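PDB 5J6Q: cell wall binding protein cwp8 from Peptoclostridium difficile, which probably attaches to the cell wall through its three CWB2 modules, as a protein associated with the S-layer of this bacterium. Local coordinates for residues A[193-198]-A[269-274]; A[217-222]-A[245-250]. One frame throughout, in Å; residues are numbered along the deposited sequence.

Contact 1. Residues A[193-198]-A[269-274]; sequences EELFDG and RDLHKV
The ring of F196 lies between its own chain and a helix: the backbone N of G198 sits 3.7 Å above one face, offset toward the rim, and CA of L271 covers the opposite face in the same offset way. Here the loop that follows strand 186-191 packs on helix 265-280 in the alpha/beta domain that also holds strands 217-224 and 242-249. With CG anti to the backbone N (chi1 173°), the ring reaches across to the helix, where CD2 of F196 is 3.6 Å from CB of L271. The two side chains run antiparallel alongside each other, so that CD1 of L271 lies 3.8 Å from CB of F196. Two further helix residues meet the ring obliquely: D270 brings CB to 3.8 Å from CE2 of F196, and V274 brings CG2 toward CE1. Only the methylene of D270 is used here; its carboxylate plane stands 84° from the ring. L195 adds a looser touch, its CB lying 4.3 Å from CD2 of L271, while L267, on the same helix, also touches F196. Beyond the ring, a salt bridge forms within the helix: K273 NZ lies 2.8 Å from D270 OD1, nearly in line with the C-O bond.

Contact 2. Residues A[217-222]-A[245-250]; sequences ALTFEN and DIVLSK
An antiparallel strand pair at one margin of a four-stranded mixed sheet brings 217-222 against 245-250. A217 with S249, T219 with V247 and E221 with D245 are the hydrogen-bonded pairs, each joined by two backbone bonds; L218 with L248 and F220 with I246 alternate as non-hydrogen-bonded pairs. On the face of T219, E221, D245 and V247, polar and apolar groups mix. OG1 of T219, set between its backbone N and carbonyl carbon (chi1 53°), comes within 3.3 Å of CB of V247 and makes a weak hydrogen bond to the V247 carbonyl. The bent side chain of E221 lays OE1 3.4 Å from CG2 of V247. ND2 of N222 donates to OD2 of D245 at 3.2 Å, from above the carboxylate plane, and a water donates to both OE1 of E221 and OD2 of D245, bridging two probably like-charged groups. OD1 of D245 is hydrogen-bonded to S259. The other face is apolar: CG of L218 packs 3.7 Å from CD1 of L248, the two side chains running alongside, and CD2 of L218 meets CG2 of I246 at 3.9 Å. That same CD2 lies over a face of the F220 ring, offset toward the rim. Helices 203-213 and 265-280 cover this side, V212 touching L218 and L248, L275 touching F220 and I246; strand 256-262 continues the sheet beyond 242-249, leaving 217-224 outermost within the chain.

Contacts 1 and 2, their centres about 15 Å apart, both lie in Cwp8 domain 3, and both strands of contact 2 fall in the chain between the two segments of contact 1. Helix 265-280 connects them: F196 packs on it in contact 1, while F220 and I246 of contact 2 lie against it from the sheet. The two sets of residues touch directly in two places. The rings of H272 and F220 meet with their planes about 35° apart, and CD1 of L195 reaches CD1 of I246 at 4.0 Å. Through L195 and I246, both buried, the loop is joined to the sheet.

Contact 1. Residues A[193-198]-A[269-274]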
# COMPACT_ATOMS: atom_id res chain seq x y z
N GLU A 193 -5.37 3.34 -3.26
CA GLU A 193 -6.24 2.20 -3.09
C GLU A 193 -5.56 0.86 -3.43
O GLU A 193 -5.76 -0.12 -2.72
CB GLU A 193 -7.50 2.37 -3.92
CG GLU A 193 -8.55 3.25 -3.24
CD GLU A 193 -8.23 4.76 -3.32
OE1 GLU A 193 -7.25 5.14 -4.00
OE2 GLU A 193 -8.96 5.56 -2.71
N GLU A 194 -4.74 0.84 -4.50
CA GLU A 194 -4.03 -0.34 -4.95
C GLU A 194 -3.19 -0.90 -3.82
O GLU A 194 -2.89 -2.10 -3.80
CB GLU A 194 -3.05 -0.00 -6.11
CG GLU A 194 -3.72 0.29 -7.44
CD GLU A 194 -2.70 0.70 -8.51
OE1 GLU A 194 -1.70 -0.05 -8.72
OE2 GLU A 194 -2.90 1.78 -9.13
N LEU A 195 -2.73 -0.02 -2.93
CA LEU A 195 -1.91 -0.42 -1.77
C LEU A 195 -2.69 -0.64 -0.38
O LEU A 195 -2.21 -1.34 0.48
CB LEU A 195 -0.90 0.70 -1.49
CG LEU A 195 0.14 0.99 -2.61
CD1 LEU A 195 1.31 1.84 -1.96
CD2 LEU A 195 0.78 -0.36 -3.17
N PHE A 196 -3.85 -0.04 -0.21
CA PHE A 196 -4.50 -0.01 1.08
C PHE A 196 -5.93 0.28 0.84
O PHE A 196 -6.25 1.22 0.12
CB PHE A 196 -3.77 1.07 1.90
CG PHE A 196 -4.35 1.42 3.27
CD1 PHE A 196 -4.21 0.56 4.34
CD2 PHE A 196 -4.99 2.65 3.47
CE1 PHE A 196 -4.69 0.92 5.62
CE2 PHE A 196 -5.46 3.02 4.72
CZ PHE A 196 -5.31 2.14 5.80
N ASP A 197 -6.85 -0.52 1.44
CA ASP A 197 -8.29 -0.33 1.14
C ASP A 197 -9.04 0.61 2.10
O ASP A 197 -10.23 0.71 1.97
CB ASP A 197 -9.03 -1.71 1.18
CG ASP A 197 -9.06 -2.41 2.60
OD1 ASP A 197 -8.76 -1.74 3.66
OD2 ASP A 197 -9.40 -3.60 2.67
N GLY A 198 -8.37 1.25 3.03
CA GLY A 198 -9.08 2.00 4.07
C GLY A 198 -8.63 1.56 5.49
O GLY A 198 -8.48 2.37 6.41
N ARG A 269 -3.95 9.81 4.24
CA ARG A 269 -3.38 10.16 5.54
C ARG A 269 -3.20 8.83 6.32
O ARG A 269 -2.17 8.57 6.93
CB ARG A 269 -4.34 11.10 6.32
CG ARG A 269 -3.83 12.50 6.65
CD ARG A 269 -4.91 13.30 7.39
NE ARG A 269 -5.85 13.92 6.45
CZ ARG A 269 -7.16 13.70 6.44
NH1 ARG A 269 -7.94 14.28 5.53
NH2 ARG A 269 -7.71 12.89 7.35
N ASP A 270 -4.23 7.99 6.28
CA ASP A 270 -4.25 6.71 7.00
C ASP A 270 -3.13 5.78 6.54
O ASP A 270 -2.30 5.29 7.35
CB ASP A 270 -5.65 6.11 6.84
CG ASP A 270 -6.60 6.83 7.77
OD1 ASP A 270 -6.12 7.62 8.61
OD2 ASP A 270 -7.81 6.62 7.66
N LEU A 271 -3.02 5.66 5.19
CA LEU A 271 -1.97 4.85 4.60
C LEU A 271 -0.64 5.40 4.98
O LEU A 271 0.32 4.64 5.27
CB LEU A 271 -2.10 4.83 3.05
CG LEU A 271 -0.81 4.33 2.38
CD1 LEU A 271 -0.57 2.90 2.80
CD2 LEU A 271 -0.92 4.36 0.86
N HIS A 272 -0.51 6.73 4.97
CA HIS A 272 0.83 7.31 5.33
C HIS A 272 1.11 6.99 6.80
O HIS A 272 2.23 6.65 7.17
CB HIS A 272 0.85 8.83 5.09
CG HIS A 272 2.17 9.42 5.44
ND1 HIS A 272 3.14 9.70 4.48
CD2 HIS A 272 2.70 9.77 6.63
CE1 HIS A 272 4.19 10.21 5.11
NE2 HIS A 272 3.96 10.26 6.40
N LYS A 273 0.09 7.10 7.67
CA LYS A 273 0.26 6.62 9.11
C LYS A 273 0.80 5.15 9.18
O LYS A 273 1.81 4.84 9.91
CB LYS A 273 -1.11 6.62 9.84
CG LYS A 273 -1.58 8.03 10.20
CD LYS A 273 -2.99 8.06 10.80
CE LYS A 273 -3.70 9.34 10.41
NZ LYS A 273 -5.18 9.28 10.61
N VAL A 274 0.17 4.20 8.37
CA VAL A 274 0.67 2.78 8.43
C VAL A 274 2.02 2.65 7.95
O VAL A 274 2.89 1.90 8.52
CB VAL A 274 -0.30 1.91 7.62
CG1 VAL A 274 0.23 0.49 7.47
CG2 VAL A 274 -1.67 1.96 8.26

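Contact 2. Residues A[217-222]-A[245-250]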
# COMPACT_ATOMS: atom_id res chain seq x y z
N ALA A 217 15.33 0.52 3.44
CA ALA A 217 14.93 1.58 4.33
C ALA A 217 13.79 2.21 3.61
O ALA A 217 13.81 2.24 2.38
CB ALA A 217 16.06 2.57 4.54
N LEU A 218 12.81 2.69 4.35
CA LEU A 218 11.67 3.33 3.72
C LEU A 218 11.78 4.77 4.06
O LEU A 218 11.98 5.11 5.21
CB LEU A 218 10.31 2.77 4.22
CG LEU A 218 9.11 3.04 3.31
CD1 LEU A 218 7.92 2.23 3.78
CD2 LEU A 218 8.68 4.49 3.35
N THR A 219 11.63 5.62 3.08
CA THR A 219 11.75 7.05 3.31
C THR A 219 10.65 7.69 2.56
O THR A 219 10.12 7.09 1.62
CB THR A 219 13.17 7.54 2.90
OG1 THR A 219 13.43 7.09 1.55
CG2 THR A 219 14.27 6.95 3.84
N PHE A 220 10.27 8.89 2.98
CA PHE A 220 9.16 9.57 2.31
C PHE A 220 9.65 10.79 1.55
O PHE A 220 10.74 11.29 1.82
CB PHE A 220 8.10 10.02 3.33
CG PHE A 220 7.43 8.89 4.09
CD1 PHE A 220 7.77 8.62 5.40
CD2 PHE A 220 6.45 8.12 3.49
CE1 PHE A 220 7.13 7.59 6.10
CE2 PHE A 220 5.82 7.10 4.19
CZ PHE A 220 6.16 6.84 5.49
N GLU A 221 8.84 11.28 0.60
CA GLU A 221 9.22 12.46 -0.17
C GLU A 221 7.98 13.04 -0.80
O GLU A 221 6.94 12.39 -0.84
CB GLU A 221 10.27 12.10 -1.23
CG GLU A 221 11.69 12.31 -0.72
CD GLU A 221 12.65 11.26 -1.22
OE1 GLU A 221 12.71 11.06 -2.45
OE2 GLU A 221 13.34 10.62 -0.37
N ASN A 222 8.10 14.28 -1.27
CA ASN A 222 7.05 15.07 -1.92
C ASN A 222 5.71 14.90 -1.23
O ASN A 222 4.68 14.71 -1.88
CB ASN A 222 6.96 14.69 -3.40
CG ASN A 222 8.27 14.94 -4.10
OD1 ASN A 222 8.61 16.10 -4.38
ND2 ASN A 222 9.08 13.92 -4.40
N ASP A 245 5.34 10.33 -1.95
CA ASP A 245 6.30 9.43 -2.56
C ASP A 245 6.87 8.55 -1.48
O ASP A 245 7.17 9.02 -0.36
CB ASP A 245 7.49 10.21 -3.23
CG ASP A 245 7.30 10.64 -4.71
OD1 ASP A 245 6.12 10.64 -5.21
OD2 ASP A 245 8.31 11.00 -5.36
N ILE A 246 7.02 7.28 -1.83
CA ILE A 246 7.55 6.23 -0.98
C ILE A 246 8.82 5.81 -1.64
O ILE A 246 8.73 5.42 -2.80
CB ILE A 246 6.54 5.01 -0.93
CG1 ILE A 246 5.20 5.41 -0.41
CG2 ILE A 246 7.12 3.88 -0.13
CD1 ILE A 246 4.08 4.40 -0.76
N VAL A 247 9.96 5.79 -0.94
CA VAL A 247 11.22 5.41 -1.53
C VAL A 247 11.85 4.25 -0.79
O VAL A 247 12.04 4.32 0.42
CB VAL A 247 12.16 6.68 -1.44
CG1 VAL A 247 13.51 6.40 -2.09
CG2 VAL A 247 11.48 7.88 -2.10
N LEU A 248 12.20 3.18 -1.52
CA LEU A 248 12.82 2.02 -0.90
C LEU A 248 14.27 1.97 -1.38
O LEU A 248 14.49 2.04 -2.57
CB LEU A 248 12.13 0.70 -1.28
CG LEU A 248 10.68 0.56 -0.83
CD1 LEU A 248 10.60 0.89 0.67
CD2 LEU A 248 9.78 1.46 -1.65
N SER A 249 15.24 1.82 -0.46
CA SER A 249 16.65 1.78 -0.83
C SER A 249 17.45 0.78 -0.02
O SER A 249 17.11 0.44 1.13
CB SER A 249 17.29 3.15 -0.64
OG SER A 249 16.41 4.23 -0.90
N LYS A 250 18.55 0.34 -0.62
CA LYS A 250 19.49 -0.61 -0.02
C LYS A 250 20.86 -0.45 -0.69
O LYS A 250 20.92 -0.06 -1.85
CB LYS A 250 18.99 -2.04 -0.21
CG LYS A 250 19.46 -2.98 0.88
CD LYS A 250 18.79 -4.33 0.74
CE LYS A 250 19.66 -5.43 1.28
NZ LYS A 250 19.08 -6.76 0.97
O HOH W 1 11.41 11.74 -4.60